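Local coordinates for protein ATP-dependent DNA helicase (Mycobacterium smegmatis, PDB 5V9X) that uses ATP to drive 3'-to-5' movement along a single DNA strand, unwinding RNA:DNA duplexes as a bacterial helicase of the Lhr family, at residues N273-W276 with P277-E281; L532-R535 with P536-R540. All blocks are in the same frame, centred on the assembly; numbering follows the deposited sequence.

Contact 1: N273-W276 with P277-E281; sequences NSIW and PDVEE. With nucleotides of chain B.
Ile275 and Trp276 begin the i to i+4 hydrogen bonding of helix 276-288, with Val279 N bonded to Ile275 O at 3.2 Å and Glu280 N to Trp276 O at 2.8 Å. This is a phosphate-binding helix start in the second RecA-like domain of the helicase, where the loop after strand 256-262 turns into the helix beside bound DNA. Ser274 stands just ahead of the first turn; its OG accepts a weak capping bond from Trp276 N at 3.5 Å. The firm grip on the DC3 phosphate of chain B comes from Ile275 N, which donates to OP1 at 2.9 Å with an N-H...O angle of 168°. Ser274 OG also points at this oxygen, but the hydrogen bond is modelled implausibly short, so its exact length is doubtful. The helix dipole would probably add to the attraction.

The neighbouring phosphate belongs to Trp276. Its CG is anti to the carbonyl carbon (chi1 -73°), and the ring is then rotated so that NE1 faces the DNA. NE1 donates to OP2 of DC4 of chain B at 2.7 Å, a bent bond of 140°, with the oxygen at the ring edge and near the ring plane. Around the indole, Arg305 makes a cation-pi contact and Leu302 of helix 300-318 packs against the side chain.

On the helix itself, Ile275 CG1 meets Val279 CG2 at 4.0 Å, the two side chains running at a slant to each other one turn apart. Glu280, extended beyond CG, runs past the Trp276 carbonyl while its side chain also touches Arg309 and Ile313. Its OE2 comes to 3.7 Å from Trp276 CB.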
ATOM      1  N   ASN A 273       0.669   2.587 -33.485  1.00107.79           N
ATOM      2  CA  ASN A 273       1.892   2.762 -32.711  1.00104.96           C
ATOM      3  C   ASN A 273       1.758   2.212 -31.295  1.00 97.32           C
ATOM      4  O   ASN A 273       2.736   1.715 -30.725  1.00 94.71           O
ATOM      5  CB  ASN A 273       2.249   4.253 -32.671  1.00109.64           C
ATOM      6  CG  ASN A 273       3.569   4.530 -31.980  1.00113.61           C
ATOM      7  OD1 ASN A 273       4.549   3.814 -32.179  1.00117.73           O
ATOM      8  ND2 ASN A 273       3.598   5.577 -31.164  1.00111.46           N
ATOM      9  N   SER A 274       0.560   2.283 -30.717  1.00 86.70           N
ATOM     10  CA  SER A 274       0.360   1.918 -29.324  1.00 73.41           C
ATOM     11  C   SER A 274      -1.031   1.319 -29.158  1.00 65.79           C
ATOM     12  O   SER A 274      -1.853   1.334 -30.079  1.00 61.15           O
ATOM     13  CB  SER A 274       0.549   3.135 -28.409  1.00 70.73           C
ATOM     14  OG  SER A 274       0.591   2.762 -27.043  1.00 68.62           O
ATOM     15  N   ILE A 275      -1.283   0.777 -27.961  1.00 59.92           N
ATOM     16  CA  ILE A 275      -2.615   0.292 -27.604  1.00 56.00           C
ATOM     17  C   ILE A 275      -3.431   1.351 -26.874  1.00 56.58           C
ATOM     18  O   ILE A 275      -4.649   1.181 -26.709  1.00 60.40           O
ATOM     19  CB  ILE A 275      -2.511  -0.990 -26.747  1.00 54.75           C
ATOM     20  CG1 ILE A 275      -3.864  -1.706 -26.652  1.00 52.04           C
ATOM     21  CG2 ILE A 275      -1.972  -0.662 -25.363  1.00 55.73           C
ATOM     22  CD1 ILE A 275      -3.834  -2.983 -25.834  1.00 46.33           C
ATOM     23  N   TRP A 276      -2.804   2.450 -26.455  1.00 54.62           N
ATOM     24  CA  TRP A 276      -3.524   3.488 -25.717  1.00 54.72           C
ATOM     25  C   TRP A 276      -4.713   4.066 -26.477  1.00 55.56           C
ATOM     26  O   TRP A 276      -5.784   4.222 -25.864  1.00 54.29           O
ATOM     27  CB  TRP A 276      -2.546   4.590 -25.301  1.00 52.86           C
ATOM     28  CG  TRP A 276      -1.634   4.194 -24.189  1.00 48.61           C
ATOM     29  CD1 TRP A 276      -0.277   4.077 -24.242  1.00 46.42           C
ATOM     30  CD2 TRP A 276      -2.015   3.856 -22.851  1.00 46.99           C
ATOM     31  NE1 TRP A 276       0.213   3.693 -23.019  1.00 47.26           N
ATOM     32  CE2 TRP A 276      -0.835   3.550 -22.147  1.00 45.16           C
ATOM     33  CE3 TRP A 276      -3.239   3.785 -22.179  1.00 49.01           C
ATOM     34  CZ2 TRP A 276      -0.842   3.178 -20.805  1.00 40.73           C
ATOM     35  CZ3 TRP A 276      -3.244   3.416 -20.847  1.00 49.03           C
ATOM     36  CH2 TRP A 276      -2.053   3.117 -20.174  1.00 45.81           C
ATOM     37  N   PRO A 277      -4.614   4.417 -27.769  1.00 55.60           N
ATOM     38  CA  PRO A 277      -5.791   4.991 -28.450  1.00 55.18           C
ATOM     39  C   PRO A 277      -7.051   4.136 -28.375  1.00 57.97           C
ATOM     40  O   PRO A 277      -8.139   4.675 -28.131  1.00 59.68           O
ATOM     41  CB  PRO A 277      -5.297   5.153 -29.893  1.00 57.69           C
ATOM     42  CG  PRO A 277      -3.847   5.381 -29.753  1.00 56.33           C
ATOM     43  CD  PRO A 277      -3.414   4.488 -28.628  1.00 54.56           C
ATOM     44  N   ASP A 278      -6.939   2.819 -28.571  1.00 56.18           N
ATOM     45  CA  ASP A 278      -8.124   1.970 -28.503  1.00 54.93           C
ATOM     46  C   ASP A 278      -8.614   1.804 -27.072  1.00 54.99           C
ATOM     47  O   ASP A 278      -9.822   1.676 -26.844  1.00 59.61           O
ATOM     48  CB  ASP A 278      -7.833   0.605 -29.121  1.00 57.97           C
ATOM     49  CG  ASP A 278      -7.208   0.713 -30.494  1.00 69.78           C
ATOM     50  OD1 ASP A 278      -6.039   1.146 -30.576  1.00 73.93           O
ATOM     51  OD2 ASP A 278      -7.881   0.369 -31.491  1.00 77.47           O
ATOM     52  N   VAL A 279      -7.697   1.794 -26.103  1.00 55.11           N
ATOM     53  CA  VAL A 279      -8.094   1.742 -24.698  1.00 54.29           C
ATOM     54  C   VAL A 279      -8.849   3.008 -24.318  1.00 55.67           C
ATOM     55  O   VAL A 279      -9.955   2.953 -23.770  1.00 56.92           O
ATOM     56  CB  VAL A 279      -6.860   1.532 -23.799  1.00 49.97           C
ATOM     57  CG1 VAL A 279      -7.229   1.697 -22.335  1.00 41.42           C
ATOM     58  CG2 VAL A 279      -6.246   0.162 -24.051  1.00 47.09           C
ATOM     59  N   GLU A 280      -8.257   4.170 -24.612  1.00 56.54           N
ATOM     60  CA  GLU A 280      -8.899   5.443 -24.304  1.00 56.73           C
ATOM     61  C   GLU A 280     -10.270   5.554 -24.959  1.00 63.68           C
ATOM     62  O   GLU A 280     -11.180   6.179 -24.401  1.00 68.73           O
ATOM     63  CB  GLU A 280      -8.000   6.596 -24.754  1.00 55.82           C
ATOM     64  CG  GLU A 280      -6.637   6.647 -24.073  1.00 56.83           C
ATOM     65  CD  GLU A 280      -5.596   7.380 -24.904  1.00 64.19           C
ATOM     66  OE1 GLU A 280      -5.896   7.727 -26.068  1.00 67.86           O
ATOM     67  OE2 GLU A 280      -4.477   7.604 -24.398  1.00 64.13           O
ATOM     68  N   GLU A 281     -10.437   4.952 -26.137  1.00 65.24           N
ATOM     69  CA  GLU A 281     -11.728   4.980 -26.817  1.00 64.98           C
ATOM     70  C   GLU A 281     -12.793   4.250 -26.008  1.00 68.00           C
ATOM     71  O   GLU A 281     -13.876   4.793 -25.756  1.00 72.53           O
ATOM     72  CB  GLU A 281     -11.594   4.359 -28.205  1.00 66.19           C
ATOM     73  CG  GLU A 281     -11.919   5.298 -29.345  1.00 69.25           C
ATOM     74  CD  GLU A 281     -11.992   4.574 -30.671  1.00 77.25           C
ATOM     75  OE1 GLU A 281     -10.950   4.054 -31.122  1.00 79.50           O
ATOM     76  OE2 GLU A 281     -13.097   4.507 -31.249  1.00 84.12           O
TER
ATOM     77  P    DC B   3       2.542   0.531 -26.022  1.00106.68           P
ATOM     78  OP1  DC B   3       1.101   0.496 -26.354  1.00102.70           O
ATOM     79  OP2  DC B   3       3.333   1.750 -26.301  1.00107.07           O
ATOM     80  O5'  DC B   3       2.691   0.163 -24.470  1.00 94.28           O
ATOM     81  C5'  DC B   3       1.773   0.720 -23.527  1.00 85.21           C
ATOM     82  C4'  DC B   3       2.285   0.600 -22.098  1.00 81.83           C
ATOM     83  O4'  DC B   3       2.566  -0.790 -21.784  1.00 85.04           O
ATOM     84  C3'  DC B   3       3.565   1.379 -21.783  1.00 84.37           C
ATOM     85  O3'  DC B   3       3.451   1.998 -20.502  1.00 86.79           O
ATOM     86  C2'  DC B   3       4.632   0.285 -21.773  1.00 86.74           C
ATOM     87  C1'  DC B   3       3.846  -0.883 -21.202  1.00 85.33           C
ATOM     88  N1   DC B   3       4.420  -2.218 -21.533  1.00 81.27           N
ATOM     89  C2   DC B   3       5.077  -2.958 -20.542  1.00 87.87           C
ATOM     90  O2   DC B   3       5.175  -2.488 -19.402  1.00 79.29           O
ATOM     91  N3   DC B   3       5.589  -4.172 -20.861  1.00 87.58           N
ATOM     92  C4   DC B   3       5.463  -4.645 -22.102  1.00 91.26           C
ATOM     93  N4   DC B   3       5.985  -5.847 -22.369  1.00105.65           N
ATOM     94  C5   DC B   3       4.797  -3.905 -23.124  1.00 89.94           C
ATOM     95  C6   DC B   3       4.294  -2.712 -22.797  1.00 84.97           C
ATOM     96  P    DC B   4       3.227   3.586 -20.377  1.00 81.22           P
ATOM     97  OP1  DC B   4       2.725   3.857 -19.010  1.00 69.66           O
ATOM     98  OP2  DC B   4       2.435   4.020 -21.548  1.00 80.67           O
ATOM     99  O5'  DC B   4       4.703   4.200 -20.498  1.00 88.56           O
ATOM    100  C5'  DC B   4       5.657   3.988 -19.457  1.00 91.48           C
ATOM    101  C4'  DC B   4       7.067   3.908 -20.023  1.00 98.47           C
ATOM    102  O4'  DC B   4       7.063   3.048 -21.175  1.00101.79           O
ATOM    103  C3'  DC B   4       7.645   5.236 -20.511  1.00104.77           C
ATOM    104  O3'  DC B   4       8.521   5.779 -19.525  1.00111.43           O
ATOM    105  C2'  DC B   4       8.407   4.880 -21.804  1.00107.35           C
ATOM    106  C1'  DC B   4       8.155   3.380 -21.990  1.00106.68           C
ATOM    107  N1   DC B   4       7.822   3.002 -23.397  1.00106.03           N
ATOM    108  C2   DC B   4       8.842   2.609 -24.273  1.00108.36           C
ATOM    109  O2   DC B   4      10.011   2.582 -23.866  1.00110.25           O
ATOM    110  N3   DC B   4       8.518   2.269 -25.546  1.00105.04           N
ATOM    111  C4   DC B   4       7.246   2.310 -25.946  1.00 98.79           C
ATOM    112  N4   DC B   4       6.976   1.967 -27.209  1.00 98.20           N
ATOM    113  C5   DC B   4       6.194   2.707 -25.067  1.00 98.95           C
ATOM    114  C6   DC B   4       6.524   3.040 -23.815  1.00100.30           C
TER

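Contact 2: L532-R535 with P536-R540; sequences LTAR and PGAQR. With nucleotides of chain B.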
ATOM      1  N   LEU A 532      15.368  10.810  29.439  1.00 81.65           N
ATOM      2  CA  LEU A 532      15.723  11.347  28.132  1.00 78.26           C
ATOM      3  C   LEU A 532      15.186  12.764  28.014  1.00 73.33           C
ATOM      4  O   LEU A 532      13.994  13.001  28.236  1.00 73.50           O
ATOM      5  CB  LEU A 532      15.157  10.479  27.006  1.00 76.53           C
ATOM      6  CG  LEU A 532      15.720   9.069  26.841  1.00 76.85           C
ATOM      7  CD1 LEU A 532      14.593   8.082  26.599  1.00 73.77           C
ATOM      8  CD2 LEU A 532      16.718   9.033  25.694  1.00 76.78           C
ATOM      9  N   THR A 533      16.064  13.703  27.671  1.00 71.20           N
ATOM     10  CA  THR A 533      15.673  15.076  27.396  1.00 70.20           C
ATOM     11  C   THR A 533      16.053  15.437  25.967  1.00 70.66           C
ATOM     12  O   THR A 533      16.942  14.830  25.364  1.00 74.26           O
ATOM     13  CB  THR A 533      16.321  16.062  28.378  1.00 68.96           C
ATOM     14  OG1 THR A 533      17.728  15.806  28.463  1.00 76.43           O
ATOM     15  CG2 THR A 533      15.692  15.933  29.757  1.00 66.90           C
ATOM     16  N   ALA A 534      15.367  16.439  25.432  1.00 67.24           N
ATOM     17  CA  ALA A 534      15.557  16.850  24.050  1.00 64.91           C
ATOM     18  C   ALA A 534      16.649  17.904  23.945  1.00 70.31           C
ATOM     19  O   ALA A 534      16.803  18.753  24.829  1.00 72.09           O
ATOM     20  CB  ALA A 534      14.252  17.395  23.468  1.00 61.12           C
ATOM     21  N   ARG A 535      17.409  17.835  22.866  1.00 69.17           N
ATOM     22  CA  ARG A 535      18.327  18.899  22.501  1.00 65.69           C
ATOM     23  C   ARG A 535      17.592  19.938  21.666  1.00 66.24           C
ATOM     24  O   ARG A 535      16.539  19.648  21.092  1.00 59.88           O
ATOM     25  CB  ARG A 535      19.511  18.324  21.727  1.00 64.72           C
ATOM     26  CG  ARG A 535      20.239  17.223  22.469  1.00 70.44           C
ATOM     27  CD  ARG A 535      21.618  17.000  21.889  1.00 80.26           C
ATOM     28  NE  ARG A 535      22.194  15.736  22.332  1.00 87.42           N
ATOM     29  CZ  ARG A 535      23.393  15.297  21.967  1.00 89.62           C
ATOM     30  NH1 ARG A 535      24.148  16.024  21.155  1.00 89.60           N
ATOM     31  NH2 ARG A 535      23.837  14.132  22.415  1.00 90.89           N
ATOM     32  N   PRO A 536      18.110  21.166  21.598  1.00 71.16           N
ATOM     33  CA  PRO A 536      17.392  22.235  20.889  1.00 70.02           C
ATOM     34  C   PRO A 536      16.953  21.824  19.491  1.00 70.05           C
ATOM     35  O   PRO A 536      17.727  21.266  18.711  1.00 60.26           O
ATOM     36  CB  PRO A 536      18.420  23.368  20.844  1.00 71.85           C
ATOM     37  CG  PRO A 536      19.232  23.166  22.070  1.00 71.28           C
ATOM     38  CD  PRO A 536      19.319  21.675  22.272  1.00 70.23           C
ATOM     39  N   GLY A 537      15.685  22.095  19.184  1.00 82.19           N
ATOM     40  CA  GLY A 537      15.135  21.813  17.876  1.00 81.29           C
ATOM     41  C   GLY A 537      14.641  20.401  17.663  1.00 80.23           C
ATOM     42  O   GLY A 537      14.353  20.033  16.518  1.00 80.24           O
ATOM     43  N   ALA A 538      14.532  19.594  18.720  1.00 70.30           N
ATOM     44  CA  ALA A 538      14.063  18.224  18.551  1.00 64.11           C
ATOM     45  C   ALA A 538      12.627  18.191  18.047  1.00 64.92           C
ATOM     46  O   ALA A 538      12.296  17.420  17.138  1.00 71.13           O
ATOM     47  CB  ALA A 538      14.188  17.458  19.866  1.00 60.85           C
ATOM     48  N   GLN A 539      11.759  19.029  18.620  1.00 59.63           N
ATOM     49  CA  GLN A 539      10.365  19.059  18.190  1.00 55.50           C
ATOM     50  C   GLN A 539      10.250  19.474  16.730  1.00 61.53           C
ATOM     51  O   GLN A 539       9.557  18.822  15.941  1.00 64.16           O
ATOM     52  CB  GLN A 539       9.558  20.006  19.076  1.00 54.13           C
ATOM     53  CG  GLN A 539       8.079  20.026  18.748  1.00 52.37           C
ATOM     54  CD  GLN A 539       7.388  21.273  19.253  1.00 56.14           C
ATOM     55  OE1 GLN A 539       8.016  22.317  19.426  1.00 58.58           O
ATOM     56  NE2 GLN A 539       6.085  21.172  19.492  1.00 54.49           N
ATOM     57  N   ARG A 540      10.925  20.564  16.350  1.00 65.28           N
ATOM     58  CA  ARG A 540      10.901  20.994  14.956  1.00 64.02           C
ATOM     59  C   ARG A 540      11.468  19.922  14.037  1.00 65.68           C
ATOM     60  O   ARG A 540      11.083  19.837  12.864  1.00 64.73           O
ATOM     61  CB  ARG A 540      11.675  22.302  14.788  1.00 62.35           C
ATOM     62  CG  ARG A 540      11.398  23.003  13.468  1.00 62.96           C
ATOM     63  CD  ARG A 540      12.209  24.275  13.312  1.00 66.26           C
ATOM     64  NE  ARG A 540      11.763  25.054  12.160  1.00 70.36           N
ATOM     65  CZ  ARG A 540      12.431  26.082  11.645  1.00 78.24           C
ATOM     66  NH1 ARG A 540      13.589  26.458  12.174  1.00 82.23           N
ATOM     67  NH2 ARG A 540      11.944  26.732  10.597  1.00 78.01           N
TER
ATOM     68  P    DG B  12       1.816  21.496  13.345  1.00 59.20           P
ATOM     69  OP1  DG B  12       0.997  20.389  13.886  1.00 63.01           O
ATOM     70  OP2  DG B  12       1.191  22.541  12.502  1.00 57.23           O
ATOM     71  O5'  DG B  12       2.536  22.205  14.570  1.00 60.41           O
ATOM     72  C5'  DG B  12       3.530  21.506  15.284  1.00 62.20           C
ATOM     73  C4'  DG B  12       4.454  22.473  15.982  1.00 67.33           C
ATOM     74  O4'  DG B  12       5.135  23.278  14.994  1.00 67.77           O
ATOM     75  C3'  DG B  12       3.753  23.440  16.934  1.00 68.55           C
ATOM     76  O3'  DG B  12       4.346  23.353  18.212  1.00 71.42           O
ATOM     77  C2'  DG B  12       3.952  24.821  16.299  1.00 73.73           C
ATOM     78  C1'  DG B  12       5.168  24.619  15.408  1.00 75.13           C
ATOM     79  N9   DG B  12       5.151  25.452  14.211  1.00 78.90           N
ATOM     80  C8   DG B  12       4.063  25.739  13.421  1.00 76.65           C
ATOM     81  N7   DG B  12       4.346  26.507  12.406  1.00 77.59           N
ATOM     82  C5   DG B  12       5.711  26.742  12.528  1.00 82.36           C
ATOM     83  C6   DG B  12       6.580  27.506  11.713  1.00 85.11           C
ATOM     84  O6   DG B  12       6.306  28.150  10.691  1.00 84.43           O
ATOM     85  N1   DG B  12       7.888  27.483  12.193  1.00 89.98           N
ATOM     86  C2   DG B  12       8.303  26.805  13.316  1.00 89.88           C
ATOM     87  N2   DG B  12       9.607  26.901  13.620  1.00 94.38           N
ATOM     88  N3   DG B  12       7.498  26.084  14.087  1.00 84.21           N
ATOM     89  C4   DG B  12       6.221  26.097  13.634  1.00 82.17           C
ATOM     90  P    DA B  13       3.631  24.009  19.491  1.00 73.97           P
ATOM     91  OP1  DA B  13       3.534  22.961  20.530  1.00 73.04           O
ATOM     92  OP2  DA B  13       2.411  24.717  19.048  1.00 73.07           O
ATOM     93  O5'  DA B  13       4.683  25.108  19.965  1.00 84.88           O
ATOM     94  C5'  DA B  13       6.070  24.887  19.756  1.00 85.78           C
ATOM     95  C4'  DA B  13       6.835  26.195  19.788  1.00 92.23           C
ATOM     96  O4'  DA B  13       6.713  26.865  18.506  1.00 92.32           O
ATOM     97  C3'  DA B  13       6.354  27.195  20.833  1.00 96.83           C
ATOM     98  O3'  DA B  13       7.461  27.900  21.365  1.00104.94           O
ATOM     99  C2'  DA B  13       5.438  28.112  20.027  1.00 96.74           C
ATOM    100  C1'  DA B  13       6.153  28.149  18.688  1.00 98.33           C
ATOM    101  N9   DA B  13       5.263  28.422  17.568  1.00100.78           N
ATOM    102  C8   DA B  13       3.902  28.292  17.547  1.00 99.75           C
ATOM    103  N7   DA B  13       3.359  28.606  16.394  1.00 98.90           N
ATOM    104  C5   DA B  13       4.440  28.965  15.606  1.00 99.66           C
ATOM    105  C6   DA B  13       4.538  29.400  14.270  1.00 98.57           C
ATOM    106  N6   DA B  13       3.480  29.552  13.466  1.00 94.31           N
ATOM    107  N1   DA B  13       5.769  29.676  13.791  1.00 99.58           N
ATOM    108  C2   DA B  13       6.825  29.522  14.600  1.00100.48           C
ATOM    109  N3   DA B  13       6.857  29.120  15.868  1.00 99.00           N
ATOM    110  C4   DA B  13       5.620  28.856  16.315  1.00100.17           C
ATOM    111  P    DG B  11       2.036  19.806   7.616  1.00 53.98           P
ATOM    112  OP1  DG B  11       0.583  19.578   7.782  1.00 50.80           O
ATOM    113  OP2  DG B  11       2.537  20.849   6.696  1.00 60.87           O
ATOM    114  O5'  DG B  11       2.680  20.097   9.043  1.00 59.99           O
ATOM    115  C5'  DG B  11       4.068  20.334   9.152  1.00 52.98           C
ATOM    116  C4'  DG B  11       4.445  20.541  10.600  1.00 55.37           C
ATOM    117  O4'  DG B  11       5.780  21.085  10.679  1.00 65.05           O
ATOM    118  C3'  DG B  11       3.533  21.499  11.363  1.00 56.54           C
ATOM    119  O3'  DG B  11       3.039  20.859  12.524  1.00 56.44           O
ATOM    120  C2'  DG B  11       4.427  22.699  11.699  1.00 60.90           C
ATOM    121  C1'  DG B  11       5.825  22.102  11.646  1.00 63.26           C
ATOM    122  N9   DG B  11       6.852  23.052  11.236  1.00 65.81           N
ATOM    123  C8   DG B  11       7.927  23.487  11.974  1.00 70.13           C
ATOM    124  N7   DG B  11       8.686  24.334  11.334  1.00 73.31           N
ATOM    125  C5   DG B  11       8.078  24.463  10.092  1.00 71.12           C
ATOM    126  C6   DG B  11       8.444  25.246   8.973  1.00 72.52           C
ATOM    127  O6   DG B  11       9.413  26.007   8.853  1.00 79.23           O
ATOM    128  N1   DG B  11       7.552  25.084   7.916  1.00 75.12           N
ATOM    129  C2   DG B  11       6.445  24.267   7.939  1.00 70.13           C
ATOM    130  N2   DG B  11       5.700  24.237   6.823  1.00 69.68           N
ATOM    131  N3   DG B  11       6.091  23.528   8.981  1.00 64.53           N
ATOM    132  C4   DG B  11       6.950  23.676  10.017  1.00 66.15           C
TER
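A type II beta turn from Arg535 to Ala538 carries the chain from strand 531-534 into helix 538-543, within the winged-helix region. Ala538 N closes it on Arg535 O at 3.1 Å, and Ala534 CB packs on Ala538 CB at 3.6 Å. Gly537, with its positive phi of 84°, is the N-cap, while Arg535 leads away to bond Leu523 O through NE.

The new helix sends two extended side chains to the DNA. Gln539 gives NE2 to OP1 of DA13 of chain B at 3.3 Å and also to Thr175 O, so one amide nitrogen joins the DNA backbone to the first RecA-like domain. In Arg540, CG anti to the backbone N (chi1 -165°) and a chain extended from CG to NE carry the guanidinium away from the helix to DG11 of chain B: NE donates to N7 at 3.3 Å and NH2 to O6 at 3.2 Å. N7 lies in the guanidinium plane, and N2 of DG12 of chain B sits over one face of the group, toward its rim. Two donors meeting N7 and O6 make the bidentate arginine-guanine pairing on the Hoogsteen (major-groove) edge.

Overall arrangement
Contact 1 comes first along the chain, in the second RecA-like domain, where it joins the loop after strand 256-262 to helix 276-288. Contact 2 follows in the winged-helix region, at the end of the middle strand of a three-stranded antiparallel sheet. Their centres are 55 Å apart and their nearest atoms about 39 Å, on opposite sides of the chain's centre. They share no strand or helix; what joins them is the single DNA strand, held near its 5' part by residues 273-281 and farther toward its 3' end by residues 532-540. For a 3'-to-5' helicase, this spread is consistent with an extended track for the strand across several domains.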